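Long-range contacts in uncharacterized protein LPG1670 (Legionella pneumophila subsp. pneumophila, PDB 5T2X), which is of unknown function but belongs to the DUF5630 family and folds into an all-helical array without strands: residues T157-Q162 against L175-C180; H168-L174 against A216-Y221; E199-I203 against K261-A266; Y194-L198 against T244-I250. All blocks are in the same frame, centred on the assembly; numbering follows the deposited sequence.

Contact 1: T157-Q162 against L175-C180; sequences TLHYAQ and LFYKTC
Leu158 and Phe176 make the chief side-chain contact here, a CH-pi interaction: CD1 of Leu158 stands 4.0 Å from the centroid of the Phe176 ring, 29° off its normal, hence over the face. Leu158 CD1 comes within 3.5 Å of Phe176 CE2 and also reaches Cys180 SG. The ring's CD2 edge is turned toward the backbone of 157-162, where Phe176 CD2 lies 3.7 Å from Gln162 N, near the ring plane. CG of Phe176 is anti to the backbone N (chi1 -168°), which carries the ring across to the partner helix although its CB sets out obliquely. Segments 157-162 and 175-180 run at 162° to each other, their axes 8.8 Å apart, the two arms of an antiparallel alpha-hairpin formed by helices 153-167 and 169-185. Such an approach is permitted by Ala161, whose CB points at the other helix and sits 3.7 Å from Phe176 CA and 3.5 Å from Thr179 OG1. That hydroxyl turns back to its own helix, donating to Leu175 O (2.7 Å from Thr179 OG1), which also accepts from Thr179 N on the opposite face of its plane. With OG1 so fixed, Thr179 CG2 faces Thr157 CG2 at 3.6 Å. Farther out, Thr157 OG1 bonds to Tyr153 O, while Ala200 and Glu196 of helix 191-207 touch the Phe176 ring from beyond the hairpin.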
loop_
_atom_site.group_PDB
_atom_site.type_symbol
_atom_site.label_atom_id
_atom_site.label_comp_id
_atom_site.label_asym_id
_atom_site.label_seq_id
_atom_site.Cartn_x
_atom_site.Cartn_y
_atom_site.Cartn_z
ATOM N N THR A 157 -12.278 1.757 -7.542
ATOM C CA THR A 157 -11.257 0.831 -8.024
ATOM C C THR A 157 -10.010 1.581 -8.473
ATOM O O THR A 157 -8.888 1.225 -8.099
ATOM C CB THR A 157 -11.809 -0.012 -9.175
ATOM O OG1 THR A 157 -13.092 -0.540 -8.816
ATOM C CG2 THR A 157 -10.870 -1.162 -9.482
ATOM N N LEU A 158 -10.193 2.631 -9.275
ATOM C CA LEU A 158 -9.049 3.393 -9.758
ATOM C C LEU A 158 -8.458 4.270 -8.662
ATOM O O LEU A 158 -7.248 4.520 -8.657
ATOM C CB LEU A 158 -9.457 4.240 -10.962
ATOM C CG LEU A 158 -8.318 4.734 -11.852
ATOM C CD1 LEU A 158 -7.553 3.551 -12.422
ATOM C CD2 LEU A 158 -8.861 5.610 -12.967
ATOM N N HIS A 159 -9.289 4.739 -7.728
ATOM C CA HIS A 159 -8.782 5.562 -6.635
ATOM C C HIS A 159 -7.836 4.774 -5.738
ATOM O O HIS A 159 -6.791 5.288 -5.322
ATOM C CB HIS A 159 -9.941 6.125 -5.817
ATOM C CG HIS A 159 -9.508 6.811 -4.559
ATOM N ND1 HIS A 159 -8.823 8.007 -4.562
ATOM C CD2 HIS A 159 -9.652 6.462 -3.259
ATOM C CE1 HIS A 159 -8.570 8.369 -3.317
ATOM N NE2 HIS A 159 -9.061 7.449 -2.507
ATOM N N TYR A 160 -8.190 3.527 -5.420
ATOM C CA TYR A 160 -7.329 2.716 -4.566
ATOM C C TYR A 160 -6.006 2.410 -5.254
ATOM O O TYR A 160 -4.953 2.397 -4.606
ATOM C CB TYR A 160 -8.046 1.427 -4.168
ATOM C CG TYR A 160 -9.212 1.644 -3.229
ATOM C CD1 TYR A 160 -9.114 2.529 -2.161
ATOM C CD2 TYR A 160 -10.414 0.971 -3.414
ATOM C CE1 TYR A 160 -10.179 2.732 -1.301
ATOM C CE2 TYR A 160 -11.484 1.170 -2.560
ATOM C CZ TYR A 160 -11.361 2.050 -1.505
ATOM O OH TYR A 160 -12.424 2.250 -0.653
ATOM N N ALA A 161 -6.040 2.171 -6.567
ATOM C CA ALA A 161 -4.805 1.935 -7.306
ATOM C C ALA A 161 -3.973 3.209 -7.413
ATOM O O ALA A 161 -2.739 3.152 -7.386
ATOM C CB ALA A 161 -5.122 1.378 -8.692
ATOM N N GLN A 162 -4.631 4.364 -7.536
ATOM C CA GLN A 162 -3.904 5.628 -7.599
ATOM C C GLN A 162 -3.205 5.926 -6.278
ATOM O O GLN A 162 -2.082 6.442 -6.265
ATOM C CB GLN A 162 -4.859 6.761 -7.973
ATOM C CG GLN A 162 -4.232 8.145 -7.954
ATOM C CD GLN A 162 -5.184 9.220 -8.444
ATOM O OE1 GLN A 162 -6.259 8.924 -8.965
ATOM N NE2 GLN A 162 -4.792 10.478 -8.275
ATOM N N LEU A 175 -0.079 -1.927 -10.169
ATOM C CA LEU A 175 -1.474 -2.104 -9.783
ATOM C C LEU A 175 -2.382 -1.161 -10.565
ATOM O O LEU A 175 -3.444 -1.569 -11.046
ATOM C CB LEU A 175 -1.637 -1.886 -8.277
ATOM C CG LEU A 175 -3.072 -1.861 -7.749
ATOM C CD1 LEU A 175 -3.766 -3.191 -8.002
ATOM C CD2 LEU A 175 -3.096 -1.513 -6.268
ATOM N N PHE A 176 -1.975 0.106 -10.699
ATOM C CA PHE A 176 -2.736 1.051 -11.510
ATOM C C PHE A 176 -2.799 0.595 -12.962
ATOM O O PHE A 176 -3.840 0.726 -13.617
ATOM C CB PHE A 176 -2.108 2.440 -11.408
ATOM C CG PHE A 176 -2.960 3.545 -11.976
ATOM C CD1 PHE A 176 -2.893 3.875 -13.321
ATOM C CD2 PHE A 176 -3.812 4.267 -11.158
ATOM C CE1 PHE A 176 -3.671 4.898 -13.840
ATOM C CE2 PHE A 176 -4.591 5.291 -11.671
ATOM C CZ PHE A 176 -4.520 5.606 -13.013
ATOM N N TYR A 177 -1.694 0.056 -13.479
ATOM C CA TYR A 177 -1.675 -0.440 -14.851
ATOM C C TYR A 177 -2.637 -1.609 -15.025
ATOM O O TYR A 177 -3.425 -1.644 -15.977
ATOM C CB TYR A 177 -0.246 -0.837 -15.235
ATOM C CG TYR A 177 -0.145 -2.039 -16.150
ATOM C CD1 TYR A 177 -0.386 -1.924 -17.514
ATOM C CD2 TYR A 177 0.208 -3.287 -15.650
ATOM C CE1 TYR A 177 -0.289 -3.022 -18.351
ATOM C CE2 TYR A 177 0.307 -4.388 -16.479
ATOM C CZ TYR A 177 0.059 -4.250 -17.828
ATOM O OH TYR A 177 0.157 -5.346 -18.652
ATOM N N LYS A 178 -2.592 -2.577 -14.106
ATOM C CA LYS A 178 -3.494 -3.719 -14.195
ATOM C C LYS A 178 -4.943 -3.307 -13.971
ATOM O O LYS A 178 -5.852 -3.893 -14.569
ATOM C CB LYS A 178 -3.082 -4.793 -13.188
ATOM C CG LYS A 178 -3.801 -6.120 -13.370
ATOM C CD LYS A 178 -3.533 -6.701 -14.750
ATOM C CE LYS A 178 -4.281 -8.008 -14.960
ATOM N NZ LYS A 178 -4.009 -8.593 -16.302
ATOM N N THR A 179 -5.178 -2.306 -13.120
ATOM C CA THR A 179 -6.542 -1.838 -12.893
ATOM C C THR A 179 -7.122 -1.207 -14.152
ATOM O O THR A 179 -8.303 -1.403 -14.465
ATOM C CB THR A 179 -6.567 -0.848 -11.726
ATOM O OG1 THR A 179 -6.088 -1.495 -10.540
ATOM C CG2 THR A 179 -7.980 -0.339 -11.482
ATOM N N CYS A 180 -6.303 -0.458 -14.896
ATOM C CA CYS A 180 -6.774 0.138 -16.142
ATOM C C CYS A 180 -7.091 -0.929 -17.182
ATOM O O CYS A 180 -8.041 -0.781 -17.960
ATOM C CB CYS A 180 -5.736 1.123 -16.680
ATOM S SG CYS A 180 -5.539 2.627 -15.696
#

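Contact 2: H168-L174 against A216-Y221; sequences HWTPGYL and AINNAY
Thr170 OG1 is gripped by two partners, Ala204 O and Ser213 OG, which ties the start of helix 169-185 to helices 191-207 and 211-220; its methyl is turned to segment 216-221, with Thr170 CG2 4.2 Å from Ile217 CD1. The centre of the contact is the Pro171 ring, which meets four residues. Pro171 CG rests 3.6 Å from Ala216 O. Pro171 CD lies 3.8 Å from Ile217 CG1, and Pro171 CB is 3.5 Å from Ala220 CB. This is helix-helix packing in an all-helical chain, joining the first turn of helix 169-185 to the C-terminal end of helix 211-220: segments 169-174 and 216-220 run at 59° to each other, their axes 8.4 Å apart, and the small Ala216 and Ala220, one turn apart, present their methyls to the proline and allow this spacing. The fourth partner, Tyr221, lays its ring against its own neighbour: Ala220 CB sits 4.0 Å above the plane, over the centre. With CG beside the backbone N (chi1 -47°), the ring is directed back to helix 169-185, where Tyr221 OH reaches Pro171 CB and, 3.6 Å away, Leu174 CD1. Phe132 of helix 132-147 also touches both Pro171 and Ala220.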
loop_
_atom_site.group_PDB
_atom_site.type_symbol
_atom_site.label_atom_id
_atom_site.label_comp_id
_atom_site.label_asym_id
_atom_site.label_seq_id
_atom_site.Cartn_x
_atom_site.Cartn_y
_atom_site.Cartn_z
ATOM N N HIS A 168 3.963 3.370 -3.184
ATOM C CA HIS A 168 4.525 2.035 -3.360
ATOM C C HIS A 168 5.228 1.841 -4.700
ATOM O O HIS A 168 5.370 0.701 -5.152
ATOM C CB HIS A 168 3.436 0.981 -3.157
ATOM C CG HIS A 168 2.834 1.018 -1.787
ATOM N ND1 HIS A 168 3.526 0.626 -0.661
ATOM C CD2 HIS A 168 1.619 1.434 -1.357
ATOM C CE1 HIS A 168 2.757 0.783 0.402
ATOM N NE2 HIS A 168 1.595 1.271 0.007
ATOM N N TRP A 169 5.672 2.924 -5.337
ATOM C CA TRP A 169 6.697 2.887 -6.394
ATOM C C TRP A 169 6.253 1.949 -7.517
ATOM O O TRP A 169 5.134 2.106 -8.032
ATOM C CB TRP A 169 8.028 2.534 -5.740
ATOM C CG TRP A 169 8.563 3.603 -4.841
ATOM C CD1 TRP A 169 8.210 3.837 -3.545
ATOM C CD2 TRP A 169 9.555 4.581 -5.171
ATOM N NE1 TRP A 169 8.917 4.904 -3.047
ATOM C CE2 TRP A 169 9.751 5.378 -4.026
ATOM C CE3 TRP A 169 10.296 4.860 -6.323
ATOM C CZ2 TRP A 169 10.657 6.436 -4.000
ATOM C CZ3 TRP A 169 11.194 5.911 -6.296
ATOM C CH2 TRP A 169 11.367 6.687 -5.143
ATOM N N THR A 170 7.078 0.975 -7.922
ATOM C CA THR A 170 6.745 0.153 -9.086
ATOM C C THR A 170 5.536 -0.743 -8.847
ATOM O O THR A 170 4.646 -0.778 -9.715
ATOM C CB THR A 170 7.977 -0.651 -9.520
ATOM O OG1 THR A 170 8.945 0.230 -10.101
ATOM C CG2 THR A 170 7.598 -1.730 -10.525
ATOM N N PRO A 171 5.431 -1.492 -7.740
ATOM C CA PRO A 171 4.210 -2.290 -7.535
ATOM C C PRO A 171 2.944 -1.454 -7.488
ATOM O O PRO A 171 1.875 -1.946 -7.874
ATOM C CB PRO A 171 4.473 -2.993 -6.198
ATOM C CG PRO A 171 5.948 -3.070 -6.107
ATOM C CD PRO A 171 6.442 -1.791 -6.707
ATOM N N GLY A 172 3.029 -0.205 -7.030
ATOM C CA GLY A 172 1.861 0.661 -7.055
ATOM C C GLY A 172 1.423 0.998 -8.468
ATOM O O GLY A 172 0.240 0.900 -8.807
ATOM N N TYR A 173 2.376 1.395 -9.316
ATOM C CA TYR A 173 2.036 1.722 -10.697
ATOM C C TYR A 173 1.661 0.481 -11.495
ATOM O O TYR A 173 0.865 0.571 -12.437
ATOM C CB TYR A 173 3.193 2.467 -11.365
ATOM C CG TYR A 173 3.235 3.932 -10.997
ATOM C CD1 TYR A 173 2.505 4.867 -11.717
ATOM C CD2 TYR A 173 3.987 4.376 -9.918
ATOM C CE1 TYR A 173 2.529 6.207 -11.379
ATOM C CE2 TYR A 173 4.019 5.714 -9.574
ATOM C CZ TYR A 173 3.287 6.624 -10.307
ATOM O OH TYR A 173 3.315 7.956 -9.969
ATOM N N LEU A 174 2.212 -0.682 -11.140
ATOM C CA LEU A 174 1.765 -1.915 -11.777
ATOM C C LEU A 174 0.325 -2.239 -11.404
ATOM O O LEU A 174 -0.426 -2.769 -12.232
ATOM C CB LEU A 174 2.692 -3.072 -11.403
ATOM C CG LEU A 174 4.037 -3.104 -12.132
ATOM C CD1 LEU A 174 4.840 -4.330 -11.729
ATOM C CD2 LEU A 174 3.827 -3.070 -13.637
ATOM N N ALA A 216 10.015 -1.947 -2.305
ATOM C CA ALA A 216 8.576 -2.069 -2.509
ATOM C C ALA A 216 8.234 -3.358 -3.245
ATOM O O ALA A 216 7.239 -4.018 -2.925
ATOM C CB ALA A 216 8.047 -0.856 -3.272
ATOM N N ILE A 217 9.052 -3.732 -4.232
ATOM C CA ILE A 217 8.837 -4.994 -4.937
ATOM C C ILE A 217 9.017 -6.168 -3.986
ATOM O O ILE A 217 8.312 -7.181 -4.081
ATOM C CB ILE A 217 9.780 -5.094 -6.152
ATOM C CG1 ILE A 217 9.494 -3.963 -7.142
ATOM C CG2 ILE A 217 9.635 -6.447 -6.835
ATOM C CD1 ILE A 217 10.458 -3.914 -8.308
ATOM N N ASN A 218 9.958 -6.047 -3.046
ATOM C CA ASN A 218 10.153 -7.094 -2.049
ATOM C C ASN A 218 8.909 -7.267 -1.183
ATOM O O ASN A 218 8.417 -8.386 -0.999
ATOM C CB ASN A 218 11.374 -6.767 -1.187
ATOM C CG ASN A 218 11.532 -7.712 -0.016
ATOM O OD1 ASN A 218 12.108 -8.791 -0.146
ATOM N ND2 ASN A 218 11.020 -7.309 1.142
ATOM N N ASN A 219 8.379 -6.162 -0.651
ATOM C CA ASN A 219 7.227 -6.248 0.241
ATOM C C ASN A 219 5.966 -6.665 -0.504
ATOM O O ASN A 219 5.201 -7.506 -0.016
ATOM C CB ASN A 219 7.001 -4.907 0.942
ATOM C CG ASN A 219 8.127 -4.545 1.886
ATOM O OD1 ASN A 219 9.187 -5.167 1.875
ATOM N ND2 ASN A 219 7.901 -3.528 2.710
ATOM N N ALA A 220 5.731 -6.092 -1.687
ATOM C CA ALA A 220 4.454 -6.287 -2.367
ATOM C C ALA A 220 4.255 -7.736 -2.788
ATOM O O ALA A 220 3.138 -8.262 -2.715
ATOM C CB ALA A 220 4.359 -5.363 -3.577
ATOM N N TYR A 221 5.319 -8.399 -3.233
ATOM C CA TYR A 221 5.225 -9.764 -3.730
ATOM C C TYR A 221 5.888 -10.769 -2.799
ATOM O O TYR A 221 6.126 -11.912 -3.204
ATOM C CB TYR A 221 5.822 -9.847 -5.136
ATOM C CG TYR A 221 5.336 -8.731 -6.033
ATOM C CD1 TYR A 221 3.984 -8.577 -6.309
ATOM C CD2 TYR A 221 6.225 -7.821 -6.589
ATOM C CE1 TYR A 221 3.530 -7.553 -7.119
ATOM C CE2 TYR A 221 5.781 -6.794 -7.403
ATOM C CZ TYR A 221 4.432 -6.664 -7.663
ATOM O OH TYR A 221 3.984 -5.644 -8.471
#

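Contact 3: E199-I203 against K261-A266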
loop_
_atom_site.group_PDB
_atom_site.type_symbol
_atom_site.label_atom_id
_atom_site.label_comp_id
_atom_site.label_asym_id
_atom_site.label_seq_id
_atom_site.Cartn_x
_atom_site.Cartn_y
_atom_site.Cartn_z
ATOM N N GLU A 199 0.877 4.381 -19.706
ATOM C CA GLU A 199 1.654 5.375 -18.971
ATOM C C GLU A 199 2.082 4.842 -17.610
ATOM O O GLU A 199 3.247 4.971 -17.217
ATOM C CB GLU A 199 0.843 6.662 -18.818
ATOM C CG GLU A 199 1.531 7.736 -17.994
ATOM C CD GLU A 199 0.693 8.992 -17.865
ATOM O OE1 GLU A 199 -0.267 9.150 -18.648
ATOM O OE2 GLU A 199 0.990 9.820 -16.979
ATOM N N ALA A 200 1.150 4.225 -16.878
ATOM C CA ALA A 200 1.490 3.659 -15.576
ATOM C C ALA A 200 2.461 2.495 -15.714
ATOM O O ALA A 200 3.327 2.299 -14.853
ATOM C CB ALA A 200 0.222 3.216 -14.848
ATOM N N LEU A 201 2.334 1.711 -16.786
ATOM C CA LEU A 201 3.262 0.606 -17.003
ATOM C C LEU A 201 4.667 1.118 -17.293
ATOM O O LEU A 201 5.652 0.558 -16.798
ATOM C CB LEU A 201 2.763 -0.279 -18.145
ATOM C CG LEU A 201 3.639 -1.472 -18.533
ATOM C CD1 LEU A 201 3.873 -2.382 -17.339
ATOM C CD2 LEU A 201 3.002 -2.242 -19.679
ATOM N N LEU A 202 4.779 2.184 -18.089
ATOM C CA LEU A 202 6.091 2.754 -18.379
ATOM C C LEU A 202 6.717 3.362 -17.130
ATOM O O LEU A 202 7.920 3.200 -16.891
ATOM C CB LEU A 202 5.978 3.799 -19.489
ATOM C CG LEU A 202 5.532 3.290 -20.863
ATOM C CD1 LEU A 202 5.394 4.439 -21.850
ATOM C CD2 LEU A 202 6.501 2.247 -21.388
ATOM N N ILE A 203 5.919 4.065 -16.322
ATOM C CA ILE A 203 6.440 4.647 -15.088
ATOM C C ILE A 203 6.925 3.551 -14.147
ATOM O O ILE A 203 7.964 3.691 -13.492
ATOM C CB ILE A 203 5.374 5.537 -14.423
ATOM C CG1 ILE A 203 5.032 6.724 -15.324
ATOM C CG2 ILE A 203 5.857 6.029 -13.066
ATOM C CD1 ILE A 203 3.900 7.581 -14.798
ATOM N N LYS A 261 5.239 11.795 -21.124
ATOM C CA LYS A 261 4.586 11.992 -19.833
ATOM C C LYS A 261 5.118 11.014 -18.793
ATOM O O LYS A 261 5.302 11.381 -17.626
ATOM C CB LYS A 261 3.071 11.852 -19.979
ATOM C CG LYS A 261 2.400 13.010 -20.703
ATOM C CD LYS A 261 0.918 12.745 -20.923
ATOM C CE LYS A 261 0.189 12.529 -19.606
ATOM N NZ LYS A 261 -1.259 12.247 -19.812
ATOM N N ALA A 262 5.374 9.767 -19.196
ATOM C CA ALA A 262 5.904 8.783 -18.259
ATOM C C ALA A 262 7.316 9.146 -17.815
ATOM O O ALA A 262 7.648 9.031 -16.628
ATOM C CB ALA A 262 5.879 7.392 -18.890
ATOM N N SER A 263 8.160 9.588 -18.750
ATOM C CA SER A 263 9.521 9.977 -18.397
ATOM C C SER A 263 9.529 11.215 -17.509
ATOM O O SER A 263 10.329 11.306 -16.571
ATOM C CB SER A 263 10.345 10.222 -19.661
ATOM O OG SER A 263 10.447 9.046 -20.442
ATOM N N GLU A 264 8.645 12.175 -17.787
ATOM C CA GLU A 264 8.604 13.401 -16.997
ATOM C C GLU A 264 8.154 13.122 -15.568
ATOM O O GLU A 264 8.747 13.630 -14.610
ATOM C CB GLU A 264 7.677 14.419 -17.662
ATOM C CG GLU A 264 7.717 15.800 -17.029
ATOM C CD GLU A 264 6.686 16.738 -17.623
ATOM O OE1 GLU A 264 5.584 16.857 -17.045
ATOM O OE2 GLU A 264 6.974 17.349 -18.673
ATOM N N LYS A 265 7.105 12.313 -15.405
ATOM C CA LYS A 265 6.589 12.035 -14.069
ATOM C C LYS A 265 7.531 11.129 -13.285
ATOM O O LYS A 265 7.660 11.272 -12.064
ATOM C CB LYS A 265 5.195 11.417 -14.165
ATOM C CG LYS A 265 4.153 12.351 -14.763
ATOM C CD LYS A 265 2.800 11.672 -14.901
ATOM C CE LYS A 265 1.776 12.611 -15.524
ATOM N NZ LYS A 265 0.459 11.946 -15.735
ATOM N N ALA A 266 8.195 10.191 -13.966
ATOM C CA ALA A 266 9.156 9.333 -13.280
ATOM C C ALA A 266 10.408 10.101 -12.880
ATOM O O ALA A 266 11.006 9.807 -11.839
ATOM C CB ALA A 266 9.523 8.139 -14.161
#
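Ile203 and Leu202 pack on Ala262 where segments 199-203 and 261-266, on helices 191-207 and 252-272, cross at -48°, an angle consistent with ridges-into-grooves packing of the i±4/i±4 class. The axes of the short segments come within 8.7 Å, and the CA atoms of Ile203 and Ala262 are 5.2 Å apart, so this is the tight part. Ala262 CB packs against two aliphatic chains, 3.6 Å from Leu202 CB and 3.7 Å from Ile203 CG1. Ile203 holds CG1 beside its backbone N (chi1 -64°), which slides that branch over Ala262 and brings CD1 to the aliphatic root of Lys265. Its CG2 branch meets Ala266 CB more loosely, with Ile203 CG2 4.4 Å from Ala266 CB.

The charged side is the more open one, with Lys265 exposed and Lys261 partly exposed. Glu199, itself buried, extends its chain fully to place the carboxylate between these two lysines, one turn apart, and the three form a salt-bridge network. Lys265, also extended, crosses the glutamate at about a right angle; Lys261 bends at chi3 (59°) to bring its amino group to Glu199 OE1, where the bond is weak. Two positive groups beside one carboxylate probably stabilise its charge. Lys265 NZ approaches Glu199 OE2 on the syn lone pair, at a doubtfully short 2.5 Å, whereas Lys261 NZ stays 3.5 Å from Glu199 OE1.

Contact 4: Y194-L198 against T244-I250; sequences YQEAL and TIAKGKI
Tyr194 and Gly248 bring the backbones closest, their CA atoms 5.1 Å apart, in an antiparallel helix pair: segments 194-198 and 244-248 run at 173° with axes 9.4 Å apart, Leu198 facing Thr244 at one end and Tyr194 facing Gly248 at the other. Helix 237-248 closes in a Schellman motif. Lys249 takes a positive phi (54°), Lys249 N bonds back to Ala246 O, and a weak bond runs from Ile250 N to Ile245 O; the turn sends Ile250 back toward helix 191-207. The Tyr194 ring lies with one face over the Lys247-Gly248 peptide. Gly248 N is 3.9 Å above its plane, offset toward the rim, and Lys247 C sits over the centre, while Gly248 CA comes to 3.4 Å from Tyr194 CG, an approach that the absence of a side chain at Gly248 makes possible. A CG placed beside the backbone N (chi1 -79°) lets the ring extend along this peptide until Tyr194 CE1 lies 3.9 Å from Lys247 CB. Around Thr244, the hydroxyl is bonded to Ala240 O of its own helix, which leaves the methyl to face the partner: Thr244 CG2 is 3.7 Å from Tyr194 O and also rests on Leu198 CB. Leu255 of helix 252-272 touches both Leu198 and Ile245, adding a third helix to this apolar cluster. Leu198 CD2 touches both isoleucines, the side chains crossing obliquely, with Leu198 CD2 4.0 Å from Ile245 CG1 and 3.8 Å from Ile250 CD1.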
loop_
_atom_site.group_PDB
_atom_site.type_symbol
_atom_site.label_atom_id
_atom_site.label_comp_id
_atom_site.label_asym_id
_atom_site.label_seq_id
_atom_site.Cartn_x
_atom_site.Cartn_y
_atom_site.Cartn_z
ATOM N N TYR A 194 -6.643 2.010 -21.917
ATOM C CA TYR A 194 -5.383 1.413 -22.347
ATOM C C TYR A 194 -4.268 2.451 -22.397
ATOM O O TYR A 194 -3.110 2.139 -22.096
ATOM C CB TYR A 194 -5.551 0.742 -23.707
ATOM C CG TYR A 194 -6.211 -0.619 -23.656
ATOM C CD1 TYR A 194 -5.574 -1.699 -23.059
ATOM C CD2 TYR A 194 -7.461 -0.829 -24.223
ATOM C CE1 TYR A 194 -6.169 -2.945 -23.015
ATOM C CE2 TYR A 194 -8.063 -2.073 -24.187
ATOM C CZ TYR A 194 -7.413 -3.126 -23.581
ATOM O OH TYR A 194 -8.010 -4.366 -23.541
ATOM N N GLN A 195 -4.596 3.688 -22.777
ATOM C CA GLN A 195 -3.586 4.742 -22.796
ATOM C C GLN A 195 -3.107 5.070 -21.388
ATOM O O GLN A 195 -1.916 5.322 -21.174
ATOM C CB GLN A 195 -4.140 5.990 -23.482
ATOM C CG GLN A 195 -4.496 5.779 -24.945
ATOM C CD GLN A 195 -5.252 6.952 -25.534
ATOM O OE1 GLN A 195 -6.011 6.796 -26.490
ATOM N NE2 GLN A 195 -5.047 8.134 -24.965
ATOM N N GLU A 196 -4.023 5.074 -20.415
ATOM C CA GLU A 196 -3.621 5.270 -19.026
ATOM C C GLU A 196 -2.860 4.064 -18.489
ATOM O O GLU A 196 -1.967 4.221 -17.650
ATOM C CB GLU A 196 -4.848 5.557 -18.158
ATOM C CG GLU A 196 -5.403 6.965 -18.309
ATOM C CD GLU A 196 -4.528 8.011 -17.643
ATOM O OE1 GLU A 196 -3.931 7.706 -16.589
ATOM O OE2 GLU A 196 -4.433 9.138 -18.173
ATOM N N ALA A 197 -3.199 2.861 -18.958
ATOM C CA ALA A 197 -2.468 1.670 -18.537
ATOM C C ALA A 197 -1.026 1.710 -19.022
ATOM O O ALA A 197 -0.106 1.329 -18.289
ATOM C CB ALA A 197 -3.168 0.413 -19.050
ATOM N N LEU A 198 -0.811 2.169 -20.257
ATOM C CA LEU A 198 0.539 2.230 -20.807
ATOM C C LEU A 198 1.412 3.199 -20.020
ATOM O O LEU A 198 2.563 2.888 -19.691
ATOM C CB LEU A 198 0.485 2.632 -22.282
ATOM C CG LEU A 198 1.829 2.847 -22.981
ATOM C CD1 LEU A 198 2.648 1.567 -22.976
ATOM C CD2 LEU A 198 1.622 3.351 -24.401
ATOM N N THR A 244 -0.021 -4.051 -24.520
ATOM C CA THR A 244 -0.878 -2.919 -24.184
ATOM C C THR A 244 -1.080 -2.009 -25.390
ATOM O O THR A 244 -2.186 -1.508 -25.620
ATOM C CB THR A 244 -0.284 -2.137 -23.011
ATOM O OG1 THR A 244 -0.226 -2.979 -21.853
ATOM C CG2 THR A 244 -1.129 -0.910 -22.697
ATOM N N ILE A 245 -0.024 -1.795 -26.176
ATOM C CA ILE A 245 -0.136 -0.957 -27.365
ATOM C C ILE A 245 -0.991 -1.643 -28.424
ATOM O O ILE A 245 -1.769 -0.991 -29.132
ATOM C CB ILE A 245 1.267 -0.608 -27.897
ATOM C CG1 ILE A 245 2.043 0.187 -26.846
ATOM C CG2 ILE A 245 1.177 0.172 -29.200
ATOM C CD1 ILE A 245 3.460 0.518 -27.248
ATOM N N ALA A 246 -0.879 -2.967 -28.537
ATOM C CA ALA A 246 -1.645 -3.694 -29.545
ATOM C C ALA A 246 -3.116 -3.799 -29.155
ATOM O O ALA A 246 -4.004 -3.491 -29.959
ATOM C CB ALA A 246 -1.041 -5.080 -29.762
ATOM N N LYS A 247 -3.395 -4.242 -27.925
ATOM C CA LYS A 247 -4.781 -4.363 -27.478
ATOM C C LYS A 247 -5.484 -3.013 -27.477
ATOM O O LYS A 247 -6.658 -2.914 -27.849
ATOM C CB LYS A 247 -4.837 -4.987 -26.083
ATOM C CG LYS A 247 -4.546 -6.477 -26.042
ATOM C CD LYS A 247 -4.558 -7.008 -24.617
ATOM C CE LYS A 247 -4.219 -8.490 -24.574
ATOM N NZ LYS A 247 -4.170 -9.012 -23.179
ATOM N N GLY A 248 -4.779 -1.960 -27.067
ATOM C CA GLY A 248 -5.381 -0.645 -26.975
ATOM C C GLY A 248 -5.528 0.099 -28.280
ATOM O O GLY A 248 -6.173 1.152 -28.297
ATOM N N LYS A 249 -4.945 -0.417 -29.365
ATOM C CA LYS A 249 -4.988 0.243 -30.671
ATOM C C LYS A 249 -4.475 1.677 -30.573
ATOM O O LYS A 249 -4.955 2.582 -31.259
ATOM C CB LYS A 249 -6.399 0.208 -31.264
ATOM C CG LYS A 249 -6.976 -1.189 -31.438
ATOM C CD LYS A 249 -8.347 -1.132 -32.096
ATOM C CE LYS A 249 -8.937 -2.519 -32.291
ATOM N NZ LYS A 249 -9.211 -3.199 -30.997
ATOM N N ILE A 250 -3.495 1.883 -29.700
ATOM C CA ILE A 250 -2.937 3.209 -29.452
ATOM C C ILE A 250 -2.218 3.680 -30.709
ATOM O O ILE A 250 -1.262 3.030 -31.158
ATOM C CB ILE A 250 -1.992 3.197 -28.240
ATOM C CG1 ILE A 250 -2.691 2.576 -27.028
ATOM C CG2 ILE A 250 -1.518 4.607 -27.920
ATOM C CD1 ILE A 250 -1.816 2.491 -25.795
#

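In the fold
Helix 169-185 serves contacts 1 and 2, whose centres are about 13 Å apart, and helix 191-207 serves contacts 3 and 4, about 14 Å apart at their centres. The two helices join directly as well: Phe176 CD1 of contact 1 lies 3.5 Å from Ala200 CB of contact 3, and Cys180 CB is 3.6 Å from Ala197 CB of contact 4. Tyr173, from segment 168-174, packs on Ile203 and so links contacts 2 and 3. Contacts 2 and 4, centres about 21 Å apart, do not touch. Of the four, contact 2 has its centre nearest that of the chain (about 8 Å) and contact 4 farthest (about 25 Å). With no known active site, these links describe helix packing.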